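Local coordinates for diadenosine tetraphosphatase, putative (Trypanosoma brucei, PDB 2QJC), which probably hydrolyses diadenosine tetraphosphate or phosphate esters, as a manganese-binding member of the calcineurin-like metallophosphoesterase family, at residues Val21-Asp26 with Ile130-His135; Leu217-Asp222 with Gly239-Val244. One frame throughout, in Å; residues are numbered along the deposited sequence.

Both contacts join the same two mixed sheets, which pack face to face in the core of this calcineurin-like fold. Interaction 1 sets strand 21-24, in the middle of one sheet, against strand 129-132 and the turn after it; interaction 2 sets strand 218-220, an outermost strand of the other sheet, against edge strand 240-245. They follow one another along the chain, the first closed before the second opens, with centres about 11 Å apart. They also touch: CD1 of Leu221 comes to 3.2 Å from the backbone O of Ile23, and Asp222 lies beside the manganese ligand Asp26. The sandwich core therefore runs directly into the metal site.

Interaction 1: Val21-Asp26 with Ile130-His135; sequences VIIVGD and IRIPAH. With MN (manganese (II) ion), chain B.
Val21 meets 130-135 with both of its methyls, one for each partner. CG1, anti to the backbone N (chi1 177°), points at Ile132, and the two side chains meet end on, Val21 CG1 lying 4.0 Å from Ile132 CD1. Val21 CG2 comes to the His135 ring at a slant, 3.7 Å from His135 CD2. That ring is also approached in its plane, at the edge, by CG2 of Ile132. The extended chain of Ile132 (chi2 164°) carries its CD1 across to strand 21-24, where it also lies 4.3 Å from Ile23 CD1. No hydrogen bond spans the contact. The turn holding His135 is closed locally, His135 N bonding to Ile132 O at 3.2 Å, while NE2 of the ring is hydrogen-bonded to the carbonyl O of Gly19, just ahead of the strand, which fixes the ring's rotation. At the far end of 21-26, Asp26 OD2 binds manganese at 2.2 Å beside a water, and His28 and Asp55 bind the same ion. Strand 21-24 runs between strands 49-52 and 230-236 in its own sheet; Ile23 also packs on Val137 and Val139 of strand 137-140, and His135 on Phe236, so the contact is part of the interface between the two sheets.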
ATOM      1  N   VAL A  21     -10.971   6.998  -8.597  1.00 27.91           N
ATOM      2  CA  VAL A  21      -9.872   6.131  -8.176  1.00 26.19           C
ATOM      3  C   VAL A  21     -10.062   5.589  -6.758  1.00 26.63           C
ATOM      4  O   VAL A  21     -10.359   6.333  -5.829  1.00 24.59           O
ATOM      5  CB  VAL A  21      -8.521   6.880  -8.255  1.00 24.72           C
ATOM      6  CG1 VAL A  21      -7.381   5.981  -7.733  1.00 24.73           C
ATOM      7  CG2 VAL A  21      -8.248   7.291  -9.693  1.00 25.17           C
ATOM      8  N   ILE A  22      -9.874   4.280  -6.608  1.00 28.04           N
ATOM      9  CA  ILE A  22     -10.037   3.613  -5.328  1.00 26.46           C
ATOM     10  C   ILE A  22      -8.699   3.028  -4.866  1.00 25.34           C
ATOM     11  O   ILE A  22      -8.101   2.197  -5.542  1.00 27.03           O
ATOM     12  CB  ILE A  22     -11.110   2.508  -5.452  1.00 29.27           C
ATOM     13  CG1 ILE A  22     -12.457   3.157  -5.803  1.00 30.30           C
ATOM     14  CG2 ILE A  22     -11.236   1.734  -4.152  1.00 28.11           C
ATOM     15  CD1 ILE A  22     -13.532   2.176  -6.151  1.00 31.66           C
ATOM     16  N   ILE A  23      -8.234   3.488  -3.712  1.00 23.70           N
ATOM     17  CA  ILE A  23      -6.964   3.052  -3.144  1.00 22.56           C
ATOM     18  C   ILE A  23      -7.239   2.263  -1.866  1.00 22.06           C
ATOM     19  O   ILE A  23      -7.863   2.778  -0.922  1.00 18.89           O
ATOM     20  CB  ILE A  23      -6.065   4.274  -2.848  1.00 21.46           C
ATOM     21  CG1 ILE A  23      -5.934   5.119  -4.124  1.00 22.12           C
ATOM     22  CG2 ILE A  23      -4.689   3.812  -2.366  1.00 20.04           C
ATOM     23  CD1 ILE A  23      -5.222   6.438  -3.932  1.00 24.93           C
ATOM     24  N   VAL A  24      -6.769   1.017  -1.841  1.00 21.38           N
ATOM     25  CA  VAL A  24      -7.009   0.125  -0.705  1.00 21.96           C
ATOM     26  C   VAL A  24      -5.795  -0.207   0.165  1.00 20.16           C
ATOM     27  O   VAL A  24      -4.669  -0.301  -0.326  1.00 22.03           O
ATOM     28  CB  VAL A  24      -7.696  -1.191  -1.196  1.00 22.76           C
ATOM     29  CG1 VAL A  24      -6.926  -1.780  -2.355  1.00 27.09           C
ATOM     30  CG2 VAL A  24      -7.803  -2.206  -0.057  1.00 22.84           C
ATOM     31  N   GLY A  25      -6.047  -0.352   1.467  1.00 21.45           N
ATOM     32  CA  GLY A  25      -5.002  -0.655   2.435  1.00 21.03           C
ATOM     33  C   GLY A  25      -4.493  -2.085   2.388  1.00 23.28           C
ATOM     34  O   GLY A  25      -4.892  -2.863   1.516  1.00 22.65           O
ATOM     35  N   ASP A  26      -3.621  -2.435   3.335  1.00 23.75           N
ATOM     36  CA  ASP A  26      -3.019  -3.771   3.386  1.00 25.35           C
ATOM     37  C   ASP A  26      -4.060  -4.890   3.311  1.00 24.31           C
ATOM     38  O   ASP A  26      -4.915  -5.013   4.186  1.00 23.62           O
ATOM     39  CB  ASP A  26      -2.167  -3.924   4.664  1.00 22.50           C
ATOM     40  CG  ASP A  26      -1.001  -2.937   4.722  1.00 26.85           C
ATOM     41  OD1 ASP A  26      -1.213  -1.732   4.444  1.00 25.61           O
ATOM     42  OD2 ASP A  26       0.131  -3.358   5.061  1.00 25.42           O
ATOM     43  N   ILE A 130       3.444   5.175  -7.086  1.00 23.72           N
ATOM     44  CA  ILE A 130       2.543   5.473  -8.196  1.00 24.19           C
ATOM     45  C   ILE A 130       1.988   6.882  -8.024  1.00 24.72           C
ATOM     46  O   ILE A 130       1.449   7.224  -6.965  1.00 25.05           O
ATOM     47  CB  ILE A 130       1.367   4.464  -8.283  1.00 22.83           C
ATOM     48  CG1 ILE A 130       1.904   3.078  -8.643  1.00 20.01           C
ATOM     49  CG2 ILE A 130       0.349   4.919  -9.347  1.00 22.57           C
ATOM     50  CD1 ILE A 130       0.843   1.990  -8.619  1.00 21.29           C
ATOM     51  N   ARG A 131       2.146   7.704  -9.058  1.00 24.01           N
ATOM     52  CA  ARG A 131       1.649   9.077  -9.034  1.00 24.84           C
ATOM     53  C   ARG A 131       0.349   9.166  -9.840  1.00 25.15           C
ATOM     54  O   ARG A 131       0.279   8.679 -10.973  1.00 26.01           O
ATOM     55  CB  ARG A 131       2.684  10.040  -9.634  1.00 26.55           C
ATOM     56  CG  ARG A 131       4.056   9.996  -8.987  1.00 32.00           C
ATOM     57  CD  ARG A 131       4.973  11.103  -9.527  1.00 36.09           C
ATOM     58  NE  ARG A 131       4.789  12.360  -8.804  1.00 41.74           N
ATOM     59  CZ  ARG A 131       5.516  13.458  -8.999  1.00 41.91           C
ATOM     60  NH1 ARG A 131       6.482  13.466  -9.907  1.00 44.01           N
ATOM     61  NH2 ARG A 131       5.297  14.541  -8.261  1.00 42.32           N
ATOM     62  N   ILE A 132      -0.670   9.785  -9.248  1.00 24.67           N
ATOM     63  CA  ILE A 132      -1.987   9.964  -9.876  1.00 25.08           C
ATOM     64  C   ILE A 132      -2.239  11.471  -9.818  1.00 23.00           C
ATOM     65  O   ILE A 132      -3.042  11.960  -9.010  1.00 21.43           O
ATOM     66  CB  ILE A 132      -3.090   9.216  -9.081  1.00 25.12           C
ATOM     67  CG1 ILE A 132      -2.715   7.739  -8.944  1.00 26.15           C
ATOM     68  CG2 ILE A 132      -4.442   9.341  -9.795  1.00 27.45           C
ATOM     69  CD1 ILE A 132      -3.507   7.007  -7.880  1.00 30.20           C
ATOM     70  N   PRO A 133      -1.545  12.226 -10.687  1.00 23.72           N
ATOM     71  CA  PRO A 133      -1.625  13.689 -10.777  1.00 24.01           C
ATOM     72  C   PRO A 133      -2.992  14.347 -10.942  1.00 25.98           C
ATOM     73  O   PRO A 133      -3.215  15.437 -10.420  1.00 26.96           O
ATOM     74  CB  PRO A 133      -0.650  14.021 -11.913  1.00 25.37           C
ATOM     75  CG  PRO A 133      -0.686  12.786 -12.775  1.00 25.92           C
ATOM     76  CD  PRO A 133      -0.700  11.671 -11.763  1.00 21.94           C
ATOM     77  N   ALA A 134      -3.913  13.698 -11.643  1.00 27.83           N
ATOM     78  CA  ALA A 134      -5.239  14.277 -11.839  1.00 29.37           C
ATOM     79  C   ALA A 134      -5.945  14.549 -10.506  1.00 29.72           C
ATOM     80  O   ALA A 134      -6.738  15.492 -10.383  1.00 28.58           O
ATOM     81  CB  ALA A 134      -6.088  13.346 -12.702  1.00 31.88           C
ATOM     82  N   HIS A 135      -5.651  13.717  -9.512  1.00 27.11           N
ATOM     83  CA  HIS A 135      -6.255  13.841  -8.191  1.00 23.94           C
ATOM     84  C   HIS A 135      -5.256  14.348  -7.156  1.00 25.05           C
ATOM     85  O   HIS A 135      -5.553  14.374  -5.957  1.00 23.51           O
ATOM     86  CB  HIS A 135      -6.803  12.475  -7.754  1.00 26.66           C
ATOM     87  CG  HIS A 135      -7.959  11.994  -8.580  1.00 26.31           C
ATOM     88  ND1 HIS A 135      -9.169  12.654  -8.619  1.00 25.26           N
ATOM     89  CD2 HIS A 135      -8.083  10.932  -9.412  1.00 27.39           C
ATOM     90  CE1 HIS A 135      -9.987  12.023  -9.444  1.00 25.38           C
ATOM     91  NE2 HIS A 135      -9.353  10.974  -9.938  1.00 27.73           N
TER
HETATM   92 MN    MN B 400       1.170  -5.003   6.156  1.00 31.95          MN
HETATM   93  O   HOH W   1      -0.124  -4.644   7.953  1.00 23.50           O

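Interaction 2: Leu217-Asp222 with Gly239-Val244; sequences LAIGLD and GCIISV
The backbones of 217-222 and 239-244 stay well apart, with CA atoms no nearer than 8.5 Å, at Leu221 and Ile241, and no hydrogen bond between them, so side chains alone bridge the gap. Ile241 does most of the work through one methyl: its CD1 is 3.8 Å from Ile219 CG2 and also 3.8 Å from Leu221 CD2. The bend at the end of Ile241 (chi2 -61°) turns that methyl toward the notch between Ile219 and Leu221. The Ile219 and Ile241 side chains pass one another, pointing opposite ways, whereas Leu221 meets Ile241 at a slant. The longer branch of Ile219 is extended (chi2 177°) and brings CD1 to 4.2 Å from Gly239 O, a carbonyl that accepts a hydrogen bond from NZ of Lys215. Gly239, with its positive phi of 89°, belongs to a G1 beta bulge: it and Cys240 both face Val235 on the adjoining strand. Ala234 of strand 230-236 also touches Leu221 and Ile241, extending the apolar patch. Such packing, with aliphatic side chains from two mixed sheets meeting across the interface, is characteristic of the beta-sandwich core of calcineurin-like phosphoesterases; a bound manganese lies about 11 Å from the nearest side-chain atom of Leu221.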
ATOM      1  N   LEU A 217      -3.270  16.259   3.573  1.00 27.56           N
ATOM      2  CA  LEU A 217      -1.915  16.015   3.082  1.00 25.06           C
ATOM      3  C   LEU A 217      -1.474  14.554   3.076  1.00 24.01           C
ATOM      4  O   LEU A 217      -0.585  14.182   2.314  1.00 22.03           O
ATOM      5  CB  LEU A 217      -0.906  16.852   3.879  1.00 27.57           C
ATOM      6  CG  LEU A 217      -0.986  18.368   3.660  1.00 29.31           C
ATOM      7  CD1 LEU A 217       0.089  19.058   4.484  1.00 31.08           C
ATOM      8  CD2 LEU A 217      -0.798  18.686   2.177  1.00 26.55           C
ATOM      9  N   ALA A 218      -2.083  13.731   3.924  1.00 23.58           N
ATOM     10  CA  ALA A 218      -1.728  12.314   3.985  1.00 25.54           C
ATOM     11  C   ALA A 218      -2.866  11.451   4.529  1.00 25.66           C
ATOM     12  O   ALA A 218      -3.745  11.945   5.241  1.00 27.66           O
ATOM     13  CB  ALA A 218      -0.455  12.118   4.830  1.00 23.01           C
ATOM     14  N   ILE A 219      -2.844  10.163   4.181  1.00 24.14           N
ATOM     15  CA  ILE A 219      -3.867   9.215   4.621  1.00 21.55           C
ATOM     16  C   ILE A 219      -3.296   7.808   4.830  1.00 22.89           C
ATOM     17  O   ILE A 219      -2.878   7.149   3.865  1.00 20.89           O
ATOM     18  CB  ILE A 219      -5.014   9.105   3.591  1.00 22.15           C
ATOM     19  CG1 ILE A 219      -5.671  10.477   3.390  1.00 22.24           C
ATOM     20  CG2 ILE A 219      -6.032   8.065   4.054  1.00 24.33           C
ATOM     21  CD1 ILE A 219      -6.767  10.506   2.344  1.00 18.69           C
ATOM     22  N   GLY A 220      -3.273   7.358   6.088  1.00 20.52           N
ATOM     23  CA  GLY A 220      -2.775   6.027   6.399  1.00 23.21           C
ATOM     24  C   GLY A 220      -3.952   5.062   6.430  1.00 23.47           C
ATOM     25  O   GLY A 220      -4.791   5.132   7.331  1.00 24.75           O
ATOM     26  N   LEU A 221      -4.012   4.152   5.462  1.00 23.44           N
ATOM     27  CA  LEU A 221      -5.127   3.207   5.365  1.00 24.04           C
ATOM     28  C   LEU A 221      -4.982   1.849   6.036  1.00 24.28           C
ATOM     29  O   LEU A 221      -5.900   1.032   5.939  1.00 25.23           O
ATOM     30  CB  LEU A 221      -5.471   2.953   3.895  1.00 22.83           C
ATOM     31  CG  LEU A 221      -5.978   4.090   3.003  1.00 23.06           C
ATOM     32  CD1 LEU A 221      -5.986   3.631   1.535  1.00 22.24           C
ATOM     33  CD2 LEU A 221      -7.371   4.492   3.437  1.00 21.22           C
ATOM     34  N   ASP A 222      -3.872   1.577   6.715  1.00 23.30           N
ATOM     35  CA  ASP A 222      -3.756   0.252   7.313  1.00 25.65           C
ATOM     36  C   ASP A 222      -4.547   0.077   8.608  1.00 26.39           C
ATOM     37  O   ASP A 222      -4.001   0.200   9.711  1.00 26.58           O
ATOM     38  CB  ASP A 222      -2.293  -0.133   7.548  1.00 24.45           C
ATOM     39  CG  ASP A 222      -2.134  -1.625   7.822  1.00 27.32           C
ATOM     40  OD1 ASP A 222      -3.179  -2.314   7.962  1.00 25.52           O
ATOM     41  OD2 ASP A 222      -0.981  -2.108   7.899  1.00 23.24           O
ATOM     42  N   GLY A 239     -11.530  11.985  -1.356  1.00 37.97           N
ATOM     43  CA  GLY A 239     -10.638  11.469  -0.338  1.00 39.70           C
ATOM     44  C   GLY A 239     -11.408  10.866   0.819  1.00 41.93           C
ATOM     45  O   GLY A 239     -10.917  10.820   1.945  1.00 41.84           O
ATOM     46  N   CYS A 240     -12.625  10.406   0.538  1.00 43.57           N
ATOM     47  CA  CYS A 240     -13.468   9.797   1.562  1.00 45.03           C
ATOM     48  C   CYS A 240     -13.050   8.362   1.862  1.00 42.25           C
ATOM     49  O   CYS A 240     -12.724   7.591   0.958  1.00 41.74           O
ATOM     50  CB  CYS A 240     -14.936   9.822   1.125  1.00 48.18           C
ATOM     51  SG  CYS A 240     -15.671  11.480   1.069  1.00 58.30           S
ATOM     52  N   ILE A 241     -13.068   8.007   3.141  1.00 39.73           N
ATOM     53  CA  ILE A 241     -12.687   6.668   3.566  1.00 37.50           C
ATOM     54  C   ILE A 241     -13.898   5.744   3.729  1.00 37.53           C
ATOM     55  O   ILE A 241     -14.824   6.039   4.484  1.00 35.83           O
ATOM     56  CB  ILE A 241     -11.916   6.714   4.914  1.00 37.60           C
ATOM     57  CG1 ILE A 241     -10.783   7.741   4.838  1.00 38.26           C
ATOM     58  CG2 ILE A 241     -11.353   5.342   5.246  1.00 35.77           C
ATOM     59  CD1 ILE A 241      -9.752   7.446   3.772  1.00 42.98           C
ATOM     60  N   ILE A 242     -13.885   4.631   3.000  1.00 38.67           N
ATOM     61  CA  ILE A 242     -14.940   3.626   3.077  1.00 39.16           C
ATOM     62  C   ILE A 242     -14.280   2.323   3.524  1.00 40.00           C
ATOM     63  O   ILE A 242     -13.277   1.901   2.950  1.00 37.72           O
ATOM     64  CB  ILE A 242     -15.607   3.383   1.710  1.00 41.59           C
ATOM     65  CG1 ILE A 242     -16.420   4.611   1.294  1.00 40.19           C
ATOM     66  CG2 ILE A 242     -16.499   2.149   1.778  1.00 40.17           C
ATOM     67  CD1 ILE A 242     -17.072   4.470  -0.065  1.00 42.46           C
ATOM     68  N   SER A 243     -14.846   1.684   4.545  1.00 40.17           N
ATOM     69  CA  SER A 243     -14.284   0.441   5.049  1.00 40.70           C
ATOM     70  C   SER A 243     -15.340  -0.611   5.351  1.00 41.28           C
ATOM     71  O   SER A 243     -16.533  -0.319   5.422  1.00 42.54           O
ATOM     72  CB  SER A 243     -13.478   0.708   6.324  1.00 40.47           C
ATOM     73  OG  SER A 243     -14.328   1.132   7.376  1.00 39.05           O
ATOM     74  N   VAL A 244     -14.872  -1.840   5.527  1.00 40.39           N
ATOM     75  CA  VAL A 244     -15.721  -2.977   5.848  1.00 38.86           C
ATOM     76  C   VAL A 244     -15.007  -3.771   6.939  1.00 39.17           C
ATOM     77  O   VAL A 244     -13.811  -3.573   7.183  1.00 35.59           O
ATOM     78  CB  VAL A 244     -15.929  -3.909   4.628  1.00 38.51           C
ATOM     79  CG1 VAL A 244     -16.661  -3.171   3.524  1.00 38.40           C
ATOM     80  CG2 VAL A 244     -14.592  -4.424   4.133  1.00 37.17           C
TER